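Local coordinates for protein Asp/Glu-specific dipeptidyl-peptidase (PDB 5JXF) that removes dipeptides from the N-terminus of oligopeptides as a serine peptidase of family S46, strictly requiring aspartate or glutamate at the P1 position, at residues G38-P43 against T654-G659; G84-V89 against G663-D668; G284-T289 against P579-T584; Q290-S295 against S575-D580. All coordinates share one frame; numbering follows the deposited sequence.

How the interactions relate
Followed from the N terminus, the chain first enters interaction 1 at 38-43, then interaction 2 at 84-89. Both wait more than 570 residues for their partners, 654-659 and 663-668, and because these return in the same order the two closures cross. Interaction 3 (284-289 with 579-584) and interaction 4 (290-295 with 575-580) lie within both loops, and interaction 4 continues interaction 3 inward, sharing Pro579 and Asp580. Together they close the base of a mainly helical insertion. Interaction 2 joins two beta sheets, whereas interaction 1 sets an N-terminal loop against the product-binding loop; Gly659 and Gly287, and Thr86 and Tyr285, connect neighbouring contacts.

Interaction 1: residues G38-P43 against T654-G659; sequences GGMWIP and TNHTTG. With ASP (aspartic acid), chain F.
Met40 reaches over one face of the His656 imidazole, and in doing so packs an N-terminal loop against the loop that lines the bound aspartic acid in this chymotrypsin-like peptidase. The methyl makes the closer approach: CE of Met40 lies 3.7 Å from the centroid of the His656 ring, 15° off its normal, a CH-pi contact displaced toward the rim. SD of Met40 follows above the ring at the longer centroid distance of 4.7 Å. An extended chain beyond CG gives this methyl its reach, and it also touches the backbone, with Met40 CE 3.5 Å from His656 O; Met40 CE also lies 3.8 Å from CG2 of Thr658, two residues on.

At the ring edge the interaction is polar. Gly39 N donates to His656 ND1 over 3.1 Å with an angle of 156°, nearly in the imidazole plane. With CG anti to the backbone N (chi1 -171°), His656 presents that nitrogen to the glycine, while its NE2 bonds to Ser687 O. Gripped at both nitrogens, the ring has its rotation fixed, and the pattern suggests the neutral form protonated at NE2.

One shell further out, the hydroxyl of Thr588 bonds both Gly39 O and His656 N, bridging the two loops, and Asp688 holds Thr658 OG1. The 654-659 loop then runs into the product site, where Gly660 N, Ser662 N and Arg680 NH2 bond the aspartic acid. The O atom of the bound aspartic acid comes to 3.1 Å from Gly659 CA.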
loop_
_atom_site.group_PDB
_atom_site.type_symbol
_atom_site.label_atom_id
_atom_site.label_comp_id
_atom_site.label_asym_id
_atom_site.label_seq_id
_atom_site.Cartn_x
_atom_site.Cartn_y
_atom_site.Cartn_z
ATOM N N GLY A 38 -19.206 17.214 10.047
ATOM C CA GLY A 38 -19.889 15.926 10.002
ATOM C C GLY A 38 -21.277 15.966 10.629
ATOM O O GLY A 38 -22.016 16.931 10.442
ATOM N N GLY A 39 -21.640 14.921 11.368
ATOM C CA GLY A 39 -22.868 14.961 12.149
ATOM C C GLY A 39 -23.802 13.770 12.026
ATOM O O GLY A 39 -23.890 13.155 10.967
ATOM N N MET A 40 -24.499 13.445 13.120
ATOM C CA MET A 40 -25.461 12.351 13.140
ATOM C C MET A 40 -26.738 12.847 13.818
ATOM O O MET A 40 -26.789 12.986 15.039
ATOM C CB MET A 40 -24.902 11.123 13.870
ATOM C CG MET A 40 -23.501 10.689 13.433
ATOM S SD MET A 40 -22.696 9.512 14.549
ATOM C CE MET A 40 -21.360 8.901 13.490
ATOM N N TRP A 41 -27.770 13.088 13.019
ATOM C CA TRP A 41 -28.918 13.883 13.458
ATOM C C TRP A 41 -30.141 13.051 13.829
ATOM O O TRP A 41 -30.452 12.051 13.193
ATOM C CB TRP A 41 -29.279 14.892 12.359
ATOM C CG TRP A 41 -28.064 15.658 11.928
ATOM C CD1 TRP A 41 -27.272 15.400 10.841
ATOM C CD2 TRP A 41 -27.472 16.770 12.599
ATOM N NE1 TRP A 41 -26.234 16.297 10.788
ATOM C CE2 TRP A 41 -26.332 17.149 11.858
ATOM C CE3 TRP A 41 -27.797 17.492 13.755
ATOM C CZ2 TRP A 41 -25.517 18.217 12.236
ATOM C CZ3 TRP A 41 -26.994 18.550 14.125
ATOM C CH2 TRP A 41 -25.867 18.906 13.371
ATOM N N ILE A 42 -30.823 13.480 14.879
ATOM C CA ILE A 42 -32.081 12.875 15.276
ATOM C C ILE A 42 -33.106 13.170 14.206
ATOM O O ILE A 42 -33.369 14.330 13.910
ATOM C CB ILE A 42 -32.548 13.411 16.639
ATOM C CG1 ILE A 42 -31.450 13.174 17.669
ATOM C CG2 ILE A 42 -33.839 12.728 17.054
ATOM C CD1 ILE A 42 -31.730 13.777 19.009
ATOM N N PRO A 43 -33.688 12.118 13.617
ATOM C CA PRO A 43 -34.436 12.264 12.369
ATOM C C PRO A 43 -35.701 13.111 12.509
ATOM O O PRO A 43 -36.224 13.586 11.505
ATOM C CB PRO A 43 -34.793 10.818 12.005
ATOM C CG PRO A 43 -33.872 9.974 12.803
ATOM C CD PRO A 43 -33.646 10.720 14.067
ATOM N N THR A 654 -19.118 11.530 1.920
ATOM C CA THR A 654 -18.822 12.334 3.082
ATOM C C THR A 654 -19.848 12.152 4.217
ATOM O O THR A 654 -20.036 13.045 5.022
ATOM C CB THR A 654 -18.760 13.816 2.704
ATOM O OG1 THR A 654 -20.011 14.215 2.130
ATOM C CG2 THR A 654 -17.648 14.044 1.675
ATOM N N ASN A 655 -20.490 10.995 4.287
ATOM C CA ASN A 655 -21.416 10.733 5.387
ATOM C C ASN A 655 -20.665 10.344 6.655
ATOM O O ASN A 655 -19.695 9.604 6.614
ATOM C CB ASN A 655 -22.402 9.622 5.017
ATOM C CG ASN A 655 -23.090 9.863 3.701
ATOM O OD1 ASN A 655 -24.007 10.673 3.611
ATOM N ND2 ASN A 655 -22.675 9.131 2.672
ATOM N N HIS A 656 -21.132 10.835 7.793
ATOM C CA HIS A 656 -20.485 10.550 9.060
ATOM C C HIS A 656 -21.126 9.332 9.704
ATOM O O HIS A 656 -22.281 9.384 10.123
ATOM C CB HIS A 656 -20.582 11.767 9.985
ATOM C CG HIS A 656 -19.772 11.652 11.242
ATOM N ND1 HIS A 656 -19.857 12.572 12.269
ATOM C CD2 HIS A 656 -18.865 10.729 11.643
ATOM C CE1 HIS A 656 -19.042 12.218 13.244
ATOM N NE2 HIS A 656 -18.431 11.101 12.892
ATOM N N THR A 657 -20.365 8.246 9.795
ATOM C CA THR A 657 -20.832 6.984 10.366
ATOM C C THR A 657 -19.917 6.456 11.459
ATOM O O THR A 657 -18.834 6.991 11.681
ATOM C CB THR A 657 -20.944 5.889 9.283
ATOM O OG1 THR A 657 -19.693 5.779 8.598
ATOM C CG2 THR A 657 -22.039 6.222 8.275
ATOM N N THR A 658 -20.347 5.389 12.130
ATOM C CA THR A 658 -19.494 4.705 13.104
ATOM C C THR A 658 -20.045 3.279 13.233
ATOM O O THR A 658 -21.001 2.937 12.542
ATOM C CB THR A 658 -19.441 5.480 14.466
ATOM O OG1 THR A 658 -18.466 4.903 15.352
ATOM C CG2 THR A 658 -20.793 5.497 15.143
ATOM N N GLY A 659 -19.451 2.445 14.084
ATOM C CA GLY A 659 -19.958 1.095 14.282
ATOM C C GLY A 659 -21.443 1.159 14.718
ATOM O O GLY A 659 -21.805 1.985 15.557
HETATM N N ASP F . -17.950 -1.650 10.255
HETATM C CA ASP F . -18.635 -0.822 11.253
HETATM C C ASP F . -19.880 -1.453 11.851
HETATM O O ASP F . -20.909 -0.790 12.013
HETATM C CB ASP F . -18.994 0.548 10.651
HETATM C CG ASP F . -17.853 1.555 10.743
HETATM O OD1 ASP F . -16.970 1.376 11.599
HETATM O OD2 ASP F . -17.847 2.539 9.969
#

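Interaction 2: residues G84-V89 against G663-D668; sequences GCTSEV and GSPAVD
Gly663 presses its backbone against Thr86, the CA of Gly663 making a C-H...O contact with Thr86 O at 3.3 Å. Its backbone has positive phi, and any beta carbon would run straight into that carbonyl, so the close approach of the chains depends on a residue without a side chain. Directly preceding it is Ser662, by similarity the nucleophile of the charge relay system.

OG of Ser664 comes next, turning back to Asn661 O yet lying 3.3 Å from Thr86 CB. Thr86 places its methyl anti to the backbone N, directing CG2 to within 3.7 Å of Ser664 CA, while OG1 of Thr86 is engaged by Gly660 O and Tyr285 N.

Pro665 then meets Glu88, the two side chains sliding past one another in opposite directions. The glutamate chain bends at chi2 (-104°), which lays its carboxylate along the pyrrolidine, with Glu88 CD 3.6 Å from Pro665 CB. Glu88 OE1 comes to 2.5 Å from Gly663 O, and OE2 is buried with no polar partner in the model, a setting that would probably raise the pKa of the group. With an alanine here, the gap left beside Pro665 and the lost carboxylate next to Gly663 O would probably disturb the packing between the two sheets.

Strand 85-89 pairs with 80-81 and 95-98 in one antiparallel sheet, whereas strand 665-667 lies between 279-284 and 673-680 in the other; the contact thus spans the seam between the two beta barrels expected of a chymotrypsin-like fold, with Leu673 and Leu676 also touching Glu88.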
loop_
_atom_site.group_PDB
_atom_site.type_symbol
_atom_site.label_atom_id
_atom_site.label_comp_id
_atom_site.label_asym_id
_atom_site.label_seq_id
_atom_site.Cartn_x
_atom_site.Cartn_y
_atom_site.Cartn_z
ATOM N N GLY A 84 -27.233 -4.022 17.180
ATOM C CA GLY A 84 -25.849 -3.626 16.952
ATOM C C GLY A 84 -25.572 -3.137 15.535
ATOM O O GLY A 84 -24.542 -2.526 15.274
ATOM N N CYS A 85 -26.491 -3.421 14.617
ATOM C CA CYS A 85 -26.327 -3.024 13.216
ATOM C C CYS A 85 -27.603 -2.405 12.678
ATOM O O CYS A 85 -28.616 -2.320 13.380
ATOM C CB CYS A 85 -25.920 -4.227 12.356
ATOM S SG CYS A 85 -24.539 -5.159 13.073
ATOM N N THR A 86 -27.539 -1.957 11.433
ATOM C CA THR A 86 -28.686 -1.407 10.750
ATOM C C THR A 86 -29.087 -2.357 9.626
ATOM O O THR A 86 -28.271 -3.146 9.177
ATOM C CB THR A 86 -28.382 -0.011 10.227
ATOM O OG1 THR A 86 -27.875 0.791 11.304
ATOM C CG2 THR A 86 -29.621 0.629 9.708
ATOM N N SER A 87 -30.363 -2.328 9.242
ATOM C CA SER A 87 -30.875 -3.085 8.115
ATOM C C SER A 87 -31.926 -2.218 7.433
ATOM O O SER A 87 -32.275 -1.164 7.945
ATOM C CB SER A 87 -31.460 -4.416 8.565
ATOM O OG SER A 87 -32.582 -4.197 9.396
ATOM N N GLU A 88 -32.373 -2.610 6.246
ATOM C CA GLU A 88 -33.370 -1.811 5.552
ATOM C C GLU A 88 -34.349 -2.705 4.806
ATOM O O GLU A 88 -33.970 -3.723 4.242
ATOM C CB GLU A 88 -32.731 -0.817 4.587
ATOM C CG GLU A 88 -31.912 -1.456 3.487
ATOM C CD GLU A 88 -30.426 -1.335 3.751
ATOM O OE1 GLU A 88 -30.043 -1.328 4.936
ATOM O OE2 GLU A 88 -29.653 -1.229 2.778
ATOM N N VAL A 89 -35.628 -2.343 4.856
ATOM C CA VAL A 89 -36.660 -3.103 4.156
ATOM C C VAL A 89 -36.651 -2.776 2.663
ATOM O O VAL A 89 -36.742 -1.607 2.288
ATOM C CB VAL A 89 -38.057 -2.812 4.725
ATOM C CG1 VAL A 89 -39.024 -3.844 4.198
ATOM C CG2 VAL A 89 -38.024 -2.812 6.281
ATOM N N GLY A 663 -24.660 -1.892 7.631
ATOM C CA GLY A 663 -25.910 -2.285 7.037
ATOM C C GLY A 663 -26.890 -1.145 6.797
ATOM O O GLY A 663 -27.985 -1.396 6.346
ATOM N N SER A 664 -26.493 0.095 7.069
ATOM C CA SER A 664 -27.358 1.253 6.844
ATOM C C SER A 664 -27.577 1.494 5.370
ATOM O O SER A 664 -26.666 1.314 4.571
ATOM C CB SER A 664 -26.772 2.524 7.458
ATOM O OG SER A 664 -26.767 2.475 8.868
ATOM N N PRO A 665 -28.794 1.908 5.009
ATOM C CA PRO A 665 -29.085 2.217 3.614
ATOM C C PRO A 665 -28.480 3.545 3.219
ATOM O O PRO A 665 -28.550 4.484 3.991
ATOM C CB PRO A 665 -30.620 2.291 3.579
ATOM C CG PRO A 665 -31.001 2.746 4.979
ATOM C CD PRO A 665 -29.983 2.073 5.880
ATOM N N ALA A 666 -27.897 3.634 2.031
ATOM C CA ALA A 666 -27.633 4.944 1.475
ATOM C C ALA A 666 -28.684 5.210 0.408
ATOM O O ALA A 666 -28.872 4.406 -0.512
ATOM C CB ALA A 666 -26.188 5.044 0.895
ATOM N N VAL A 667 -29.389 6.328 0.554
ATOM C CA VAL A 667 -30.414 6.696 -0.395
ATOM C C VAL A 667 -30.063 7.971 -1.128
ATOM O O VAL A 667 -29.360 8.838 -0.610
ATOM C CB VAL A 667 -31.802 6.880 0.293
ATOM C CG1 VAL A 667 -32.216 5.572 0.940
ATOM C CG2 VAL A 667 -31.760 8.026 1.298
ATOM N N ASP A 668 -30.583 8.078 -2.342
ATOM C CA ASP A 668 -30.316 9.220 -3.213
ATOM C C ASP A 668 -31.275 10.371 -2.892
ATOM O O ASP A 668 -32.006 10.339 -1.873
ATOM C CB ASP A 668 -30.442 8.791 -4.693
ATOM C CG ASP A 668 -31.900 8.365 -5.084
ATOM O OD1 ASP A 668 -32.840 8.588 -4.301
ATOM O OD2 ASP A 668 -32.111 7.796 -6.176
#

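Interaction 3: residues G284-T289 against P579-T584; sequences GYPGKT and PDANST
Thr289 and Asp580 pass each other at a slant, the methyl branch of the threonine facing the carboxylate. The backbone carbonyl of Thr289 also lies close, its O 3.1 Å from Asp580 CB. Asp580 OD1 finds its hydrogen-bond donor elsewhere, in Glu291 N. An asparagine here, without the negative charge, would probably hold the Glu291 N-H less firmly and, with its NH2 turned that way, leave it without an acceptor.

The methyl of Ala581 wedges between two side chains: its CB is 3.7 Å from Pro286 CB and 3.9 Å from Thr289 CB. The two loops continue strand 279-284 and lead into strand 586-591, antiparallel neighbours in one sheet, and between them the chain makes its largely helical excursion. Gly287 is backbone-bonded to Gly659 of the aspartic acid pocket, which links this junction to the substrate-binding loop.

Near the strands the backbone takes over. Ser583 N donates to Pro286 O across 2.8 Å, bent to 133° and tilted from the carbonyl plane. Ser583 OG, anti to its carbonyl carbon (chi1 -38°), turns to Gly287 O in a weak bond. The Tyr285 ring turns its edge to Ser583 O, its own hydroxyl bonded to Val78 O.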
loop_
_atom_site.group_PDB
_atom_site.type_symbol
_atom_site.label_atom_id
_atom_site.label_comp_id
_atom_site.label_asym_id
_atom_site.label_seq_id
_atom_site.Cartn_x
_atom_site.Cartn_y
_atom_site.Cartn_z
ATOM N N GLY A 284 -29.251 5.206 10.167
ATOM C CA GLY A 284 -28.878 3.994 10.861
ATOM C C GLY A 284 -28.794 4.151 12.355
ATOM O O GLY A 284 -29.290 5.132 12.926
ATOM N N TYR A 285 -28.168 3.168 12.993
ATOM C CA TYR A 285 -28.073 3.155 14.446
ATOM C C TYR A 285 -26.612 3.152 14.945
ATOM O O TYR A 285 -26.146 2.175 15.541
ATOM C CB TYR A 285 -28.838 1.953 15.001
ATOM C CG TYR A 285 -30.301 1.932 14.589
ATOM C CD1 TYR A 285 -30.676 1.477 13.323
ATOM C CD2 TYR A 285 -31.308 2.342 15.472
ATOM C CE1 TYR A 285 -31.999 1.471 12.932
ATOM C CE2 TYR A 285 -32.658 2.331 15.075
ATOM C CZ TYR A 285 -32.983 1.893 13.816
ATOM O OH TYR A 285 -34.277 1.856 13.393
ATOM N N PRO A 286 -25.904 4.266 14.728
ATOM C CA PRO A 286 -24.518 4.387 15.197
ATOM C C PRO A 286 -24.433 4.181 16.705
ATOM O O PRO A 286 -25.191 4.783 17.478
ATOM C CB PRO A 286 -24.136 5.818 14.811
ATOM C CG PRO A 286 -25.428 6.562 14.762
ATOM C CD PRO A 286 -26.426 5.546 14.219
ATOM N N GLY A 287 -23.528 3.292 17.100
ATOM C CA GLY A 287 -23.380 2.885 18.481
ATOM C C GLY A 287 -22.838 3.951 19.412
ATOM O O GLY A 287 -23.510 4.363 20.365
ATOM N N LYS A 288 -21.619 4.409 19.152
ATOM C CA LYS A 288 -20.982 5.328 20.080
ATOM C C LYS A 288 -20.087 6.348 19.386
ATOM O O LYS A 288 -19.433 6.050 18.395
ATOM C CB LYS A 288 -20.185 4.545 21.134
ATOM C CG LYS A 288 -19.728 5.412 22.305
ATOM C CD LYS A 288 -19.154 4.599 23.457
ATOM C CE LYS A 288 -17.930 3.809 23.026
ATOM N NZ LYS A 288 -17.318 3.062 24.168
ATOM N N THR A 289 -20.092 7.563 19.919
ATOM C CA THR A 289 -19.259 8.646 19.427
ATOM C C THR A 289 -18.899 9.559 20.597
ATOM O O THR A 289 -19.653 9.637 21.563
ATOM C CB THR A 289 -19.984 9.377 18.270
ATOM O OG1 THR A 289 -19.409 8.968 17.010
ATOM C CG2 THR A 289 -19.955 10.860 18.408
ATOM N N PRO A 579 -25.776 15.449 18.956
ATOM C CA PRO A 579 -25.566 14.545 20.088
ATOM C C PRO A 579 -24.663 13.383 19.709
ATOM O O PRO A 579 -24.725 12.917 18.570
ATOM C CB PRO A 579 -26.983 14.054 20.409
ATOM C CG PRO A 579 -27.711 14.187 19.141
ATOM C CD PRO A 579 -27.172 15.429 18.498
ATOM N N ASP A 580 -23.855 12.918 20.653
ATOM C CA ASP A 580 -22.966 11.779 20.431
ATOM C C ASP A 580 -23.839 10.599 20.050
ATOM O O ASP A 580 -24.990 10.548 20.449
ATOM C CB ASP A 580 -22.137 11.467 21.691
ATOM C CG ASP A 580 -20.851 12.330 21.812
ATOM O OD1 ASP A 580 -20.126 12.522 20.807
ATOM O OD2 ASP A 580 -20.546 12.802 22.931
ATOM N N ALA A 581 -23.322 9.656 19.274
ATOM C CA ALA A 581 -24.106 8.467 18.958
ATOM C C ALA A 581 -24.361 7.688 20.243
ATOM O O ALA A 581 -23.527 7.689 21.150
ATOM C CB ALA A 581 -23.386 7.592 17.921
ATOM N N ASN A 582 -25.512 7.027 20.312
ATOM C CA ASN A 582 -25.892 6.237 21.473
ATOM C C ASN A 582 -26.808 5.099 21.089
ATOM O O ASN A 582 -27.774 4.804 21.803
ATOM C CB ASN A 582 -26.569 7.125 22.528
ATOM C CG ASN A 582 -27.854 7.766 22.019
ATOM O OD1 ASN A 582 -28.206 7.652 20.841
ATOM N ND2 ASN A 582 -28.551 8.467 22.909
ATOM N N SER A 583 -26.501 4.483 19.948
ATOM C CA SER A 583 -27.263 3.368 19.392
ATOM C C SER A 583 -28.754 3.701 19.165
ATOM O O SER A 583 -29.614 2.830 19.289
ATOM C CB SER A 583 -27.137 2.129 20.286
ATOM O OG SER A 583 -25.835 2.018 20.813
ATOM N N THR A 584 -29.048 4.947 18.801
ATOM C CA THR A 584 -30.393 5.324 18.355
ATOM C C THR A 584 -30.414 5.769 16.885
ATOM O O THR A 584 -29.382 6.105 16.309
ATOM C CB THR A 584 -30.972 6.439 19.211
ATOM O OG1 THR A 584 -30.181 7.623 19.074
ATOM C CG2 THR A 584 -31.028 6.001 20.693
#

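Interaction 4: residues Q290-S295 against S575-D580; sequences QEYLPS and SRIFPD
Tyr292 sets its hydroxyl over one face of the Phe578 ring, 3.7 Å above the plane and offset toward the rim. The same hydroxyl donates to the backbone of that residue: Tyr292 OH to Phe578 O is 2.6 Å, in the carbonyl plane and on a lone pair. Phe578 can offer face and carbonyl together because its CG sits between the backbone N and carbonyl carbon (chi1 58°), folding the ring back over its own chain. CG2 of Ile577 comes up to the tyrosine hydroxyl, 3.8 Å from Tyr292 OH.

Glu291 crosses Phe578 obliquely, its CG resting 3.6 Å from Phe578 CZ; CB of Glu291 lies above the centre of the Tyr292 ring. The contact sits at the root of the helical domain, where one chain leads into helix 295-325, with Pro294 at its N-cap position, and the other comes down from helix 547-571, whose Met565 touches Tyr292 and whose Leu569 touches Ile577.

The backbone of Glu291 is tied to the opposite loop as well. Its bond to the Asp580 carboxylate, Glu291 N to Asp580 OD1, spans 2.9 Å with an angle of 161°, arriving on the syn side. OD2 of Asp580 lies at the edge of the Tyr292 ring, 3.7 Å from CD2 of that tyrosine, with ring and carboxylate planes 49° apart.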
loop_
_atom_site.group_PDB
_atom_site.type_symbol
_atom_site.label_atom_id
_atom_site.label_comp_id
_atom_site.label_asym_id
_atom_site.label_seq_id
_atom_site.Cartn_x
_atom_site.Cartn_y
_atom_site.Cartn_z
ATOM N N GLN A 290 -17.719 10.187 20.543
ATOM C CA GLN A 290 -17.266 11.086 21.603
ATOM C C GLN A 290 -16.589 12.317 21.019
ATOM O O GLN A 290 -15.392 12.481 21.174
ATOM C CB GLN A 290 -16.283 10.377 22.540
ATOM C CG GLN A 290 -16.817 9.103 23.149
ATOM C CD GLN A 290 -15.858 8.478 24.135
ATOM O OE1 GLN A 290 -16.060 8.558 25.350
ATOM N NE2 GLN A 290 -14.826 7.820 23.623
ATOM N N GLU A 291 -17.343 13.175 20.339
ATOM C CA GLU A 291 -16.733 14.288 19.619
ATOM C C GLU A 291 -16.315 15.419 20.543
ATOM O O GLU A 291 -15.589 16.329 20.131
ATOM C CB GLU A 291 -17.686 14.845 18.558
ATOM C CG GLU A 291 -18.160 13.845 17.501
ATOM C CD GLU A 291 -17.027 13.219 16.708
ATOM O OE1 GLU A 291 -15.924 13.804 16.638
ATOM O OE2 GLU A 291 -17.249 12.125 16.159
ATOM N N TYR A 292 -16.773 15.371 21.788
ATOM C CA TYR A 292 -16.639 16.527 22.657
ATOM C C TYR A 292 -15.740 16.289 23.867
ATOM O O TYR A 292 -15.914 16.915 24.911
ATOM C CB TYR A 292 -18.026 16.964 23.096
ATOM C CG TYR A 292 -18.950 17.113 21.915
ATOM C CD1 TYR A 292 -18.809 18.178 21.039
ATOM C CD2 TYR A 292 -19.944 16.169 21.654
ATOM C CE1 TYR A 292 -19.643 18.317 19.951
ATOM C CE2 TYR A 292 -20.779 16.298 20.562
ATOM C CZ TYR A 292 -20.620 17.373 19.714
ATOM O OH TYR A 292 -21.443 17.518 18.625
ATOM N N LEU A 293 -14.777 15.389 23.715
ATOM C CA LEU A 293 -13.879 15.050 24.805
ATOM C C LEU A 293 -12.897 16.180 25.076
ATOM O O LEU A 293 -12.650 17.019 24.216
ATOM C CB LEU A 293 -13.124 13.759 24.491
ATOM C CG LEU A 293 -13.929 12.467 24.623
ATOM C CD1 LEU A 293 -13.085 11.263 24.250
ATOM C CD2 LEU A 293 -14.491 12.328 26.025
ATOM N N PRO A 294 -12.356 16.218 26.298
ATOM C CA PRO A 294 -11.248 17.100 26.664
ATOM C C PRO A 294 -9.943 16.597 26.072
ATOM O O PRO A 294 -9.893 15.441 25.659
ATOM C CB PRO A 294 -11.213 16.978 28.175
ATOM C CG PRO A 294 -11.629 15.548 28.381
ATOM C CD PRO A 294 -12.775 15.393 27.443
ATOM N N SER A 295 -8.914 17.441 26.064
ATOM C CA SER A 295 -7.582 17.065 25.602
ATOM C C SER A 295 -7.087 15.799 26.273
ATOM O O SER A 295 -6.476 14.933 25.643
ATOM C CB SER A 295 -6.578 18.193 25.877
ATOM O OG SER A 295 -6.818 19.326 25.062
ATOM N N SER A 575 -23.467 26.177 16.101
ATOM C CA SER A 575 -22.209 25.624 15.606
ATOM C C SER A 575 -22.349 24.168 15.154
ATOM O O SER A 575 -21.390 23.397 15.207
ATOM C CB SER A 575 -21.128 25.742 16.682
ATOM O OG SER A 575 -21.577 25.202 17.913
ATOM N N ARG A 576 -23.553 23.814 14.711
ATOM C CA ARG A 576 -23.868 22.468 14.227
ATOM C C ARG A 576 -23.545 21.379 15.251
ATOM O O ARG A 576 -22.950 20.360 14.909
ATOM C CB ARG A 576 -23.127 22.176 12.914
ATOM C CG ARG A 576 -23.284 23.245 11.853
ATOM C CD ARG A 576 -22.685 22.786 10.534
ATOM N NE ARG A 576 -23.453 21.700 9.931
ATOM C CZ ARG A 576 -23.037 20.441 9.843
ATOM N NH1 ARG A 576 -21.847 20.087 10.322
ATOM N NH2 ARG A 576 -23.816 19.532 9.273
ATOM N N ILE A 577 -23.943 21.584 16.503
ATOM C CA ILE A 577 -23.666 20.580 17.521
ATOM C C ILE A 577 -24.713 19.475 17.472
ATOM O O ILE A 577 -25.914 19.727 17.527
ATOM C CB ILE A 577 -23.591 21.200 18.930
ATOM C CG1 ILE A 577 -22.189 21.773 19.152
ATOM C CG2 ILE A 577 -23.867 20.155 19.996
ATOM C CD1 ILE A 577 -22.026 22.543 20.427
ATOM N N PHE A 578 -24.228 18.248 17.329
ATOM C CA PHE A 578 -25.075 17.072 17.274
ATOM C C PHE A 578 -24.773 16.193 18.472
ATOM O O PHE A 578 -23.656 16.191 18.962
ATOM C CB PHE A 578 -24.856 16.301 15.968
ATOM C CG PHE A 578 -23.434 15.861 15.747
ATOM C CD1 PHE A 578 -22.504 16.727 15.189
ATOM C CD2 PHE A 578 -23.037 14.565 16.058
ATOM C CE1 PHE A 578 -21.192 16.314 14.961
ATOM C CE2 PHE A 578 -21.719 14.140 15.830
ATOM C CZ PHE A 578 -20.800 15.020 15.283
ATOM N N PRO A 579 -25.776 15.449 18.956
ATOM C CA PRO A 579 -25.566 14.545 20.088
ATOM C C PRO A 579 -24.663 13.383 19.709
ATOM O O PRO A 579 -24.725 12.917 18.570
ATOM C CB PRO A 579 -26.983 14.054 20.409
ATOM C CG PRO A 579 -27.711 14.187 19.141
ATOM C CD PRO A 579 -27.172 15.429 18.498
ATOM N N ASP A 580 -23.855 12.918 20.653
ATOM C CA ASP A 580 -22.966 11.779 20.431
ATOM C C ASP A 580 -23.839 10.599 20.050
ATOM O O ASP A 580 -24.990 10.548 20.449
ATOM C CB ASP A 580 -22.137 11.467 21.691
ATOM C CG ASP A 580 -20.851 12.330 21.812
ATOM O OD1 ASP A 580 -20.126 12.522 20.807
ATOM O OD2 ASP A 580 -20.546 12.802 22.931
#